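PDB 4G2A: YARHG domain-containing protein, which is of unknown function but has been put forward as a putative nutrient-binding protein that combines a DUF4424 region with a YARHG domain. Local coordinates for residues A[9-14]-A[158-163]; A[43-48]-A[142-147]; A[64-69]-A[90-95]; A[99-104]-A[136-141]. All blocks are in the same frame, centred on the assembly; numbering follows the deposited sequence.

Contact 1. Residues A[9-14]-A[158-163]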
# COMPACT_ATOMS: atom_id res chain seq x y z
N GLU A 9 5.64 0.07 -6.14
CA GLU A 9 5.53 -1.10 -5.27
C GLU A 9 6.88 -1.79 -5.07
O GLU A 9 7.83 -1.55 -5.83
CB GLU A 9 4.49 -2.11 -5.82
CG GLU A 9 4.74 -2.68 -7.22
CD GLU A 9 4.03 -4.00 -7.51
OE1 GLU A 9 3.69 -4.74 -6.56
OE2 GLU A 9 3.88 -4.33 -8.71
N GLY A 10 6.93 -2.65 -4.07
CA GLY A 10 8.10 -3.44 -3.77
C GLY A 10 8.15 -4.76 -4.53
O GLY A 10 7.13 -5.23 -5.05
N SER A 11 9.34 -5.32 -4.64
CA SER A 11 9.56 -6.57 -5.36
C SER A 11 10.69 -7.34 -4.71
O SER A 11 11.63 -6.72 -4.17
CB SER A 11 9.89 -6.31 -6.83
OG SER A 11 8.76 -5.98 -7.62
N LEU A 12 10.62 -8.69 -4.76
CA LEU A 12 11.70 -9.56 -4.29
C LEU A 12 12.95 -9.33 -5.17
O LEU A 12 12.76 -9.01 -6.35
CB LEU A 12 11.30 -11.06 -4.38
CG LEU A 12 10.44 -11.68 -3.30
CD1 LEU A 12 10.18 -13.12 -3.60
CD2 LEU A 12 11.08 -11.56 -1.92
N PRO A 13 14.20 -9.52 -4.69
CA PRO A 13 15.33 -9.48 -5.63
C PRO A 13 15.22 -10.69 -6.55
O PRO A 13 14.63 -11.71 -6.16
CB PRO A 13 16.58 -9.57 -4.73
CG PRO A 13 16.10 -9.58 -3.33
CD PRO A 13 14.64 -9.96 -3.35
N ILE A 14 15.70 -10.58 -7.79
CA ILE A 14 15.59 -11.72 -8.68
C ILE A 14 16.96 -12.02 -9.32
O ILE A 14 17.76 -11.10 -9.49
CB ILE A 14 14.48 -11.52 -9.75
CG1 ILE A 14 14.72 -10.30 -10.64
CG2 ILE A 14 13.11 -11.47 -9.12
CD1 ILE A 14 14.71 -10.63 -12.06
N ARG A 158 1.35 -3.07 -2.23
CA ARG A 158 1.69 -4.28 -2.97
C ARG A 158 3.15 -4.63 -2.83
O ARG A 158 3.98 -3.77 -2.55
CB ARG A 158 1.33 -4.14 -4.47
CG ARG A 158 0.09 -3.34 -4.81
CD ARG A 158 -0.02 -3.22 -6.30
NE ARG A 158 -0.86 -2.11 -6.77
CZ ARG A 158 -2.16 -2.19 -7.00
NH1 ARG A 158 -2.82 -3.32 -6.76
NH2 ARG A 158 -2.82 -1.15 -7.49
N TYR A 159 3.46 -5.90 -3.05
CA TYR A 159 4.80 -6.48 -3.03
C TYR A 159 4.80 -7.73 -3.89
O TYR A 159 4.02 -8.64 -3.62
CB TYR A 159 5.24 -6.78 -1.60
CG TYR A 159 6.74 -6.95 -1.45
CD1 TYR A 159 7.35 -8.17 -1.71
CD2 TYR A 159 7.55 -5.87 -1.10
CE1 TYR A 159 8.72 -8.32 -1.60
CE2 TYR A 159 8.93 -6.02 -0.97
CZ TYR A 159 9.51 -7.25 -1.20
OH TYR A 159 10.87 -7.42 -1.07
N VAL A 160 5.67 -7.78 -4.94
CA VAL A 160 5.78 -8.93 -5.85
C VAL A 160 6.60 -10.05 -5.17
O VAL A 160 7.77 -9.87 -4.83
CB VAL A 160 6.35 -8.56 -7.24
CG1 VAL A 160 6.52 -9.80 -8.11
CG2 VAL A 160 5.46 -7.52 -7.93
N LEU A 161 5.94 -11.22 -4.99
CA LEU A 161 6.47 -12.40 -4.33
C LEU A 161 6.52 -13.62 -5.26
O LEU A 161 7.30 -14.52 -4.99
CB LEU A 161 5.59 -12.74 -3.10
CG LEU A 161 5.68 -11.77 -1.90
CD1 LEU A 161 4.54 -12.01 -0.90
CD2 LEU A 161 7.02 -11.86 -1.20
N LYS A 162 5.70 -13.65 -6.34
CA LYS A 162 5.61 -14.77 -7.28
C LYS A 162 6.95 -15.07 -7.99
O LYS A 162 7.19 -16.20 -8.43
CB LYS A 162 4.51 -14.53 -8.33
CG LYS A 162 3.09 -14.67 -7.80
CD LYS A 162 2.07 -14.78 -8.95
CE LYS A 162 0.67 -14.35 -8.55
NZ LYS A 162 -0.30 -14.40 -9.69
N THR A 163 7.79 -14.03 -8.13
CA THR A 163 9.09 -14.05 -8.78
C THR A 163 10.08 -14.86 -7.97
O THR A 163 11.10 -15.28 -8.51
CB THR A 163 9.58 -12.62 -9.03
OG1 THR A 163 9.50 -11.87 -7.81
CG2 THR A 163 8.81 -11.93 -10.14
O HOH W 1 12.49 -5.41 -1.88
O HOH W 2 10.58 -9.57 -8.14

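Contact 2. Residues A[43-48]-A[142-147]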
# COMPACT_ATOMS: atom_id res chain seq x y z
N SER A 43 3.07 7.95 1.50
CA SER A 43 4.20 7.14 1.09
C SER A 43 4.27 5.85 1.90
O SER A 43 3.65 5.74 2.96
CB SER A 43 5.51 7.93 1.25
OG SER A 43 5.62 8.53 2.53
N TRP A 44 4.97 4.86 1.34
CA TRP A 44 5.30 3.60 1.96
C TRP A 44 6.81 3.46 1.99
O TRP A 44 7.48 3.71 0.98
CB TRP A 44 4.65 2.42 1.22
CG TRP A 44 3.16 2.39 1.30
CD1 TRP A 44 2.28 2.75 0.33
CD2 TRP A 44 2.37 1.95 2.42
NE1 TRP A 44 1.00 2.59 0.78
CE2 TRP A 44 1.02 2.09 2.05
CE3 TRP A 44 2.68 1.40 3.68
CZ2 TRP A 44 -0.03 1.70 2.90
CZ3 TRP A 44 1.64 1.07 4.54
CH2 TRP A 44 0.30 1.19 4.13
N HIS A 45 7.35 3.08 3.15
CA HIS A 45 8.78 2.86 3.38
C HIS A 45 9.01 1.37 3.59
O HIS A 45 8.45 0.77 4.50
CB HIS A 45 9.27 3.69 4.57
CG HIS A 45 10.75 3.58 4.82
ND1 HIS A 45 11.27 3.74 6.09
CD2 HIS A 45 11.76 3.31 3.96
CE1 HIS A 45 12.57 3.58 5.96
NE2 HIS A 45 12.91 3.31 4.70
N TYR A 46 9.81 0.78 2.72
CA TYR A 46 10.12 -0.64 2.71
C TYR A 46 11.49 -0.92 3.28
O TYR A 46 12.48 -0.38 2.78
CB TYR A 46 10.07 -1.20 1.27
CG TYR A 46 8.75 -1.03 0.54
CD1 TYR A 46 8.34 0.22 0.08
CD2 TYR A 46 7.99 -2.14 0.19
CE1 TYR A 46 7.15 0.37 -0.63
CE2 TYR A 46 6.81 -2.00 -0.53
CZ TYR A 46 6.38 -0.75 -0.93
OH TYR A 46 5.20 -0.63 -1.63
N ASN A 47 11.55 -1.76 4.34
CA ASN A 47 12.81 -2.25 4.89
C ASN A 47 12.75 -3.76 4.71
O ASN A 47 11.92 -4.43 5.32
CB ASN A 47 13.03 -1.83 6.33
CG ASN A 47 13.24 -0.36 6.51
OD1 ASN A 47 12.31 0.39 6.80
ND2 ASN A 47 14.49 0.07 6.49
N CYS A 48 13.53 -4.28 3.76
CA CYS A 48 13.47 -5.69 3.42
C CYS A 48 14.78 -6.39 3.64
O CYS A 48 15.79 -5.95 3.13
CB CYS A 48 13.01 -5.88 1.97
SG CYS A 48 11.60 -4.85 1.48
N ASP A 142 16.24 -0.90 1.15
CA ASP A 142 15.67 0.27 1.82
C ASP A 142 15.30 1.22 0.70
O ASP A 142 16.16 1.57 -0.11
CB ASP A 142 16.64 0.88 2.85
CG ASP A 142 16.20 2.15 3.55
OD1 ASP A 142 15.08 2.63 3.28
OD2 ASP A 142 17.01 2.70 4.34
N TYR A 143 14.01 1.55 0.59
CA TYR A 143 13.48 2.44 -0.43
C TYR A 143 12.07 2.88 -0.03
O TYR A 143 11.50 2.36 0.93
CB TYR A 143 13.50 1.78 -1.83
CG TYR A 143 12.75 0.46 -1.90
CD1 TYR A 143 13.37 -0.74 -1.55
CD2 TYR A 143 11.44 0.40 -2.37
CE1 TYR A 143 12.69 -1.95 -1.62
CE2 TYR A 143 10.76 -0.80 -2.47
CZ TYR A 143 11.39 -1.98 -2.08
OH TYR A 143 10.72 -3.16 -2.16
N SER A 144 11.51 3.82 -0.80
CA SER A 144 10.16 4.35 -0.62
C SER A 144 9.43 4.35 -1.93
O SER A 144 10.05 4.30 -2.98
CB SER A 144 10.21 5.77 -0.06
OG SER A 144 10.76 5.75 1.24
N THR A 145 8.11 4.44 -1.86
CA THR A 145 7.22 4.56 -3.02
C THR A 145 6.15 5.56 -2.62
O THR A 145 6.07 5.92 -1.44
CB THR A 145 6.59 3.20 -3.43
OG1 THR A 145 5.66 2.78 -2.44
CG2 THR A 145 7.62 2.10 -3.70
N GLY A 146 5.31 5.95 -3.57
CA GLY A 146 4.13 6.75 -3.31
C GLY A 146 3.03 5.81 -2.85
O GLY A 146 3.21 4.57 -2.83
N ALA A 147 1.89 6.36 -2.42
CA ALA A 147 0.82 5.50 -1.95
C ALA A 147 -0.30 5.47 -2.97
O ALA A 147 -1.08 6.43 -3.10
CB ALA A 147 0.33 5.95 -0.58

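Contact 3. Residues A[64-69]-A[90-95]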
# COMPACT_ATOMS: atom_id res chain seq x y z
N MSE A 64 22.30 -9.85 -9.26
CA MSE A 64 20.95 -9.76 -8.71
C MSE A 64 20.31 -8.50 -9.21
O MSE A 64 21.01 -7.51 -9.40
CB MSE A 64 20.96 -9.75 -7.19
CG MSE A 64 21.17 -11.09 -6.57
SE MSE A 64 20.65 -11.00 -4.70
CE MSE A 64 21.43 -12.70 -4.15
N ALA A 65 18.98 -8.51 -9.37
CA ALA A 65 18.25 -7.34 -9.84
C ALA A 65 17.02 -7.07 -9.01
O ALA A 65 16.33 -8.02 -8.61
CB ALA A 65 17.86 -7.53 -11.29
N PHE A 66 16.75 -5.76 -8.77
CA PHE A 66 15.54 -5.28 -8.11
C PHE A 66 14.66 -4.65 -9.21
O PHE A 66 14.98 -3.55 -9.63
CB PHE A 66 15.81 -4.28 -6.97
CG PHE A 66 14.57 -3.53 -6.49
CD1 PHE A 66 13.68 -4.11 -5.59
CD2 PHE A 66 14.30 -2.24 -6.94
CE1 PHE A 66 12.57 -3.40 -5.13
CE2 PHE A 66 13.18 -1.54 -6.48
CZ PHE A 66 12.32 -2.12 -5.57
N PRO A 67 13.59 -5.34 -9.70
CA PRO A 67 12.74 -4.74 -10.75
C PRO A 67 11.78 -3.72 -10.19
O PRO A 67 11.37 -3.81 -9.04
CB PRO A 67 11.98 -5.94 -11.33
CG PRO A 67 12.36 -7.12 -10.51
CD PRO A 67 13.07 -6.65 -9.29
N PHE A 68 11.39 -2.75 -11.00
CA PHE A 68 10.48 -1.71 -10.50
C PHE A 68 9.60 -1.11 -11.61
O PHE A 68 10.01 -1.07 -12.78
CB PHE A 68 11.29 -0.58 -9.81
CG PHE A 68 12.44 -0.03 -10.62
CD1 PHE A 68 12.21 0.91 -11.62
CD2 PHE A 68 13.74 -0.43 -10.37
CE1 PHE A 68 13.28 1.43 -12.37
CE2 PHE A 68 14.80 0.10 -11.12
CZ PHE A 68 14.56 1.01 -12.12
N PRO A 69 8.40 -0.60 -11.26
CA PRO A 69 7.59 0.12 -12.27
C PRO A 69 8.16 1.52 -12.49
O PRO A 69 8.90 2.05 -11.66
CB PRO A 69 6.19 0.17 -11.63
CG PRO A 69 6.42 0.09 -10.15
CD PRO A 69 7.76 -0.56 -9.92
N ALA A 90 11.80 5.94 -12.04
CA ALA A 90 11.37 4.84 -11.18
C ALA A 90 10.31 5.32 -10.20
O ALA A 90 10.37 6.47 -9.73
CB ALA A 90 12.55 4.28 -10.42
N LEU A 91 9.36 4.45 -9.86
CA LEU A 91 8.34 4.78 -8.87
C LEU A 91 8.79 4.22 -7.51
O LEU A 91 7.98 3.84 -6.66
CB LEU A 91 6.94 4.29 -9.32
CG LEU A 91 6.37 4.91 -10.64
CD1 LEU A 91 5.02 4.33 -10.96
CD2 LEU A 91 6.23 6.40 -10.53
N VAL A 92 10.12 4.23 -7.32
CA VAL A 92 10.92 3.80 -6.17
C VAL A 92 11.87 4.96 -5.88
O VAL A 92 12.42 5.56 -6.79
CB VAL A 92 11.65 2.44 -6.48
CG1 VAL A 92 12.81 2.18 -5.52
CG2 VAL A 92 10.68 1.28 -6.44
N TYR A 93 12.02 5.32 -4.60
CA TYR A 93 12.81 6.46 -4.21
C TYR A 93 13.87 6.08 -3.23
O TYR A 93 13.58 5.36 -2.27
CB TYR A 93 11.89 7.55 -3.61
CG TYR A 93 10.77 7.93 -4.55
CD1 TYR A 93 11.00 8.79 -5.62
CD2 TYR A 93 9.52 7.35 -4.44
CE1 TYR A 93 10.00 9.09 -6.53
CE2 TYR A 93 8.51 7.63 -5.36
CZ TYR A 93 8.75 8.51 -6.40
OH TYR A 93 7.78 8.80 -7.31
N ASP A 94 15.08 6.59 -3.45
CA ASP A 94 16.26 6.45 -2.58
C ASP A 94 16.53 4.99 -2.26
O ASP A 94 16.66 4.60 -1.10
CB ASP A 94 16.10 7.29 -1.28
CG ASP A 94 15.74 8.75 -1.55
OD1 ASP A 94 16.52 9.44 -2.26
OD2 ASP A 94 14.67 9.20 -1.09
N PHE A 95 16.56 4.18 -3.31
CA PHE A 95 16.88 2.76 -3.22
C PHE A 95 18.30 2.59 -2.76
O PHE A 95 19.23 3.14 -3.37
CB PHE A 95 16.67 2.08 -4.57
CG PHE A 95 16.99 0.60 -4.54
CD1 PHE A 95 16.07 -0.32 -4.05
CD2 PHE A 95 18.23 0.14 -4.99
CE1 PHE A 95 16.37 -1.69 -4.01
CE2 PHE A 95 18.52 -1.23 -4.97
CZ PHE A 95 17.59 -2.14 -4.48

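Contact 4. Residues A[99-104]-A[136-141]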
# COMPACT_ATOMS: atom_id res chain seq x y z
N VAL A 99 25.02 -5.62 0.71
CA VAL A 99 25.39 -7.03 0.52
C VAL A 99 26.25 -7.38 1.72
O VAL A 99 27.29 -6.73 1.91
CB VAL A 99 26.11 -7.29 -0.83
CG1 VAL A 99 26.55 -8.76 -0.94
CG2 VAL A 99 25.23 -6.91 -2.01
N ASN A 100 25.80 -8.34 2.56
CA ASN A 100 26.48 -8.76 3.80
C ASN A 100 26.78 -7.52 4.68
O ASN A 100 27.91 -7.30 5.15
CB ASN A 100 27.74 -9.58 3.49
CG ASN A 100 27.48 -11.03 3.16
OD1 ASN A 100 26.42 -11.58 3.44
ND2 ASN A 100 28.48 -11.70 2.61
N ASP A 101 25.74 -6.67 4.80
CA ASP A 101 25.66 -5.43 5.58
C ASP A 101 26.61 -4.29 5.08
O ASP A 101 26.70 -3.24 5.73
CB ASP A 101 25.80 -5.71 7.09
CG ASP A 101 24.67 -6.63 7.56
OD1 ASP A 101 23.47 -6.23 7.43
OD2 ASP A 101 24.96 -7.79 7.97
N LYS A 102 27.21 -4.45 3.86
CA LYS A 102 28.03 -3.43 3.19
C LYS A 102 27.24 -2.83 2.01
O LYS A 102 26.80 -3.57 1.12
CB LYS A 102 29.36 -4.01 2.70
CG LYS A 102 30.27 -2.98 2.02
CD LYS A 102 31.55 -3.64 1.55
CE LYS A 102 32.33 -2.81 0.58
NZ LYS A 102 33.45 -3.58 -0.04
N GLN A 103 27.09 -1.48 2.00
CA GLN A 103 26.37 -0.76 0.96
C GLN A 103 27.10 -0.88 -0.39
O GLN A 103 28.32 -0.69 -0.47
CB GLN A 103 26.13 0.72 1.33
CG GLN A 103 25.05 1.35 0.43
CD GLN A 103 24.82 2.83 0.63
OE1 GLN A 103 24.42 3.29 1.70
NE2 GLN A 103 24.94 3.59 -0.45
N VAL A 104 26.34 -1.25 -1.44
CA VAL A 104 26.92 -1.46 -2.77
C VAL A 104 26.30 -0.52 -3.79
O VAL A 104 25.14 -0.12 -3.64
CB VAL A 104 26.82 -2.94 -3.25
CG1 VAL A 104 27.56 -3.89 -2.31
CG2 VAL A 104 25.38 -3.39 -3.45
N THR A 136 25.97 -18.40 3.01
CA THR A 136 24.77 -17.59 3.12
C THR A 136 25.16 -16.11 2.86
O THR A 136 26.19 -15.64 3.34
CB THR A 136 24.13 -17.81 4.52
OG1 THR A 136 23.70 -19.17 4.65
CG2 THR A 136 22.94 -16.91 4.78
N VAL A 137 24.34 -15.40 2.11
CA VAL A 137 24.58 -13.98 1.85
C VAL A 137 23.34 -13.23 2.29
O VAL A 137 22.22 -13.65 2.01
CB VAL A 137 24.99 -13.70 0.37
CG1 VAL A 137 24.88 -12.22 0.01
CG2 VAL A 137 26.41 -14.20 0.10
N ASN A 138 23.56 -12.15 3.05
CA ASN A 138 22.48 -11.28 3.51
C ASN A 138 22.28 -10.13 2.51
O ASN A 138 23.25 -9.47 2.11
CB ASN A 138 22.80 -10.72 4.89
CG ASN A 138 21.56 -10.18 5.56
OD1 ASN A 138 20.76 -10.94 6.11
ND2 ASN A 138 21.34 -8.88 5.49
N ILE A 139 21.02 -9.94 2.07
CA ILE A 139 20.65 -8.85 1.16
C ILE A 139 19.66 -7.99 1.91
O ILE A 139 18.73 -8.51 2.52
CB ILE A 139 20.11 -9.31 -0.25
CG1 ILE A 139 21.17 -10.16 -1.05
CG2 ILE A 139 19.60 -8.11 -1.10
CD1 ILE A 139 22.54 -9.48 -1.38
N HIS A 140 19.88 -6.67 1.91
CA HIS A 140 18.99 -5.69 2.53
C HIS A 140 18.63 -4.59 1.54
O HIS A 140 19.50 -4.07 0.85
CB HIS A 140 19.57 -5.10 3.82
CG HIS A 140 18.59 -4.21 4.54
ND1 HIS A 140 18.61 -2.84 4.38
CD2 HIS A 140 17.56 -4.54 5.34
CE1 HIS A 140 17.61 -2.38 5.12
NE2 HIS A 140 16.94 -3.37 5.71
N HIS A 141 17.34 -4.25 1.49
CA HIS A 141 16.73 -3.21 0.68
C HIS A 141 16.12 -2.15 1.58
O HIS A 141 15.56 -2.45 2.64
CB HIS A 141 15.64 -3.77 -0.23
CG HIS A 141 16.13 -4.56 -1.40
ND1 HIS A 141 15.25 -5.23 -2.24
CD2 HIS A 141 17.39 -4.79 -1.83
CE1 HIS A 141 16.00 -5.83 -3.14
NE2 HIS A 141 17.30 -5.59 -2.94
O HOH W 3 29.15 -15.07 2.73
O HOH W 4 26.58 -14.30 5.61
O HOH W 5 23.08 -6.85 3.82

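Contact 1. Residues A[9-14]-A[158-163]
G10 and S11 pair with Y159 and V160 in a short parallel strand pairing of two bridges, joining a strand near the start of the chain to 155-160. V160 both donates and accepts, its N to G10 O at 2.9 Å and its O from L12 N; a weak, longer bond from G10 N to R158 O begins the series. G10 O also receives the CA-H of Y159, 3.3 Å from its CA. On one side of the pair the Y159 ring lies against the backbone, with G10 C and S11 N over one face, toward the rim. CG stands anti to the backbone N (chi1 -161°), which folds the ring over the neighbouring strand. L12 crosses that side chain at about a right angle, with CD2 4.0 Å from Y159 CE1, while its CG meets L161 CD2. On the other side S11 OG rests on V160 CB, and the carboxylate of E9 reaches across to V160 CG2 and R158 CB without meeting the guanidinium. Two waters also tie the segments together. One joins L12 O to T163 OG1; the second donates to S11 O at 2.8 Å and is hydrogen-bonded to Y159 OH at 2.7 Å. Further out, F50 and M23 pack on L12, and D228 OD1 accepts the backbone N-H groups of both L161 and K162.

Contact 2. Residues A[43-48]-A[142-147]
This is a largely buried antiparallel beta pairing in the beta-rich part of the chain, where strand 43-54 runs between 21-33 and 136-150. W44 with T145 and Y46 with Y143 are hydrogen-bonded pairs, alternating with the non-hydrogen-bonded pairs S43-G146, H45-S144 and N47-D142. The bond from Y46 N to Y143 O is the shortest of the four backbone bonds, at 2.9 Å.

The two faces differ in chemistry. On the face of W44, Y46, Y143 and T145, the tyrosine rings lie nearly parallel (planes 11° apart) but are slid so far that they barely overlap. Instead, Y46 CB sits over the face of the Y143 ring, 3.9 Å from its centroid, and Y143 CE2 lies over the Y46 ring near its rim. Y143 takes chi1 of 56°, with CG between its backbone N and carbonyl carbon, and this sets the ring with its face against Y46 CB. T145 OG1 comes to the edge of the Y46 ring, 3.4 Å from CE1, while its hydroxyl donates to G146 O. Beyond the pair, Y159 packs against both tyrosines and F66 meets the Y143 ring.

The other face is polar and partly exposed. N47 OD1 lies over one face of the H45 imidazole, and a sulfate, probably from the crystallisation liquor, is about 5 Å from the H45 side chain. With CG anti to the backbone N (chi1 -177°), H45 reaches across to D142: NE2 donates to OD1 at 2.7 Å, the acceptor in the imidazole plane but the donor above that of the carboxylate.

Contact 3. Residues A[64-69]-A[90-95]
With CG anti to the backbone N in both F66 (chi1 167°) and F95 (chi1 179°), the two rings are carried toward one another from separate parts of the backbone and slide past each other in opposite directions. They form an offset stack with centroids 4.6 Å apart and planes inclined by 20°. F95 CE1 lies over the F66 face, displaced toward its rim and 3.6 Å from F66 CG, while F95 CZ reaches back to F66 CB. V92 approaches the same F66 ring differently: its CG2 methyl comes in the ring plane at the edge, 3.8 Å from CE2. One phenyl group is thus held both across a face and along its rim.

The CG2 methyl of V92 also touches F68 CB, so this valine bridges the two phenylalanines. The F68 ring meets A90, whose CB is 3.5 Å from CE1 in an oblique approach. These contacts pack the loop leading into strand 95-99 against the end of strand 60-68, within the DUF4424 region. The chain turns a corner at D94, which lets V92 and F95 both address F66 although their backbones follow different directions. Around them, Y125 contacts the rings of F68 and F95, and H141 meets F95 edge-to-face and also touches the F66 ring.

Beyond the apolar cluster, a single backbone hydrogen bond joins the segments: L91 N donates to P69 O at 3.0 Å, from outside the carbonyl plane. Beside it, P69 CG faces L91 CB across a looser apolar contact of 4.3 Å.

Contact 4. Residues A[99-104]-A[136-141]
V99 and I139 form an antiparallel non-hydrogen-bonded pair, just where a type I' turn from V99 to K102 reverses the chain, closed by backbone bonds in both directions between those two residues. The next residue, N100, grips N138 twice. Its backbone N donates to N138 O at 2.8 Å, nearly straight at 171°, and its side-chain OD1 accepts from N138 N at 2.9 Å, with the donor tilted 25° from the amide's carbonyl plane. N100 CG stands beside its own backbone N, anti to the carbonyl carbon (chi1 -80°), and from there OD1 turns back onto the strand and takes the place that a backbone carbonyl would have in a regular pairing. The same oxygen rests 3.4 Å from V137 CA.

V99 supplies the apolar part: CG2 lies alongside I139 CD1 at 3.8 Å and CG1 meets V137 CG1. On the exposed side, one water accepts from D101 N and from N138 ND2, and makes a weak bond to N138 O; another donates to T136 O at 2.7 Å and only weakly to N100 OD1. The N138 side chain has a protein partner too, its OD1 accepting from N49 ND2.

This places the tip of the two-residue beta hairpin 95-99/102-110 against strand 136-150, whose I139 and V137 make backbone bonds to F50 and F52 of 43-54. W127, on strand 123-131, packs against both V99 and I139.

In the fold
Contacts 1, 2 and 3 are buried, whereas contact 4 is partly exposed, its centre about 25 Å from the centre of the chain. Contacts 2 and 4 use successive parts of strand 136-150; strand 43-54 continues beside both, C48 O probably accepting a hydrogen bond from H141 N. Contact 1 is parallel and contact 2 antiparallel, and they meet where Y143 OH packs on G10. Contact 3 relies on aromatic and aliphatic packing with one backbone bond; it is linked to contacts 1 and 2 by probable backbone hydrogen bonds, I14 N to A65 O and Y93 N to S144 O respectively. In contact 4, by contrast, an asparagine side chain and waters supplement the backbone pairing.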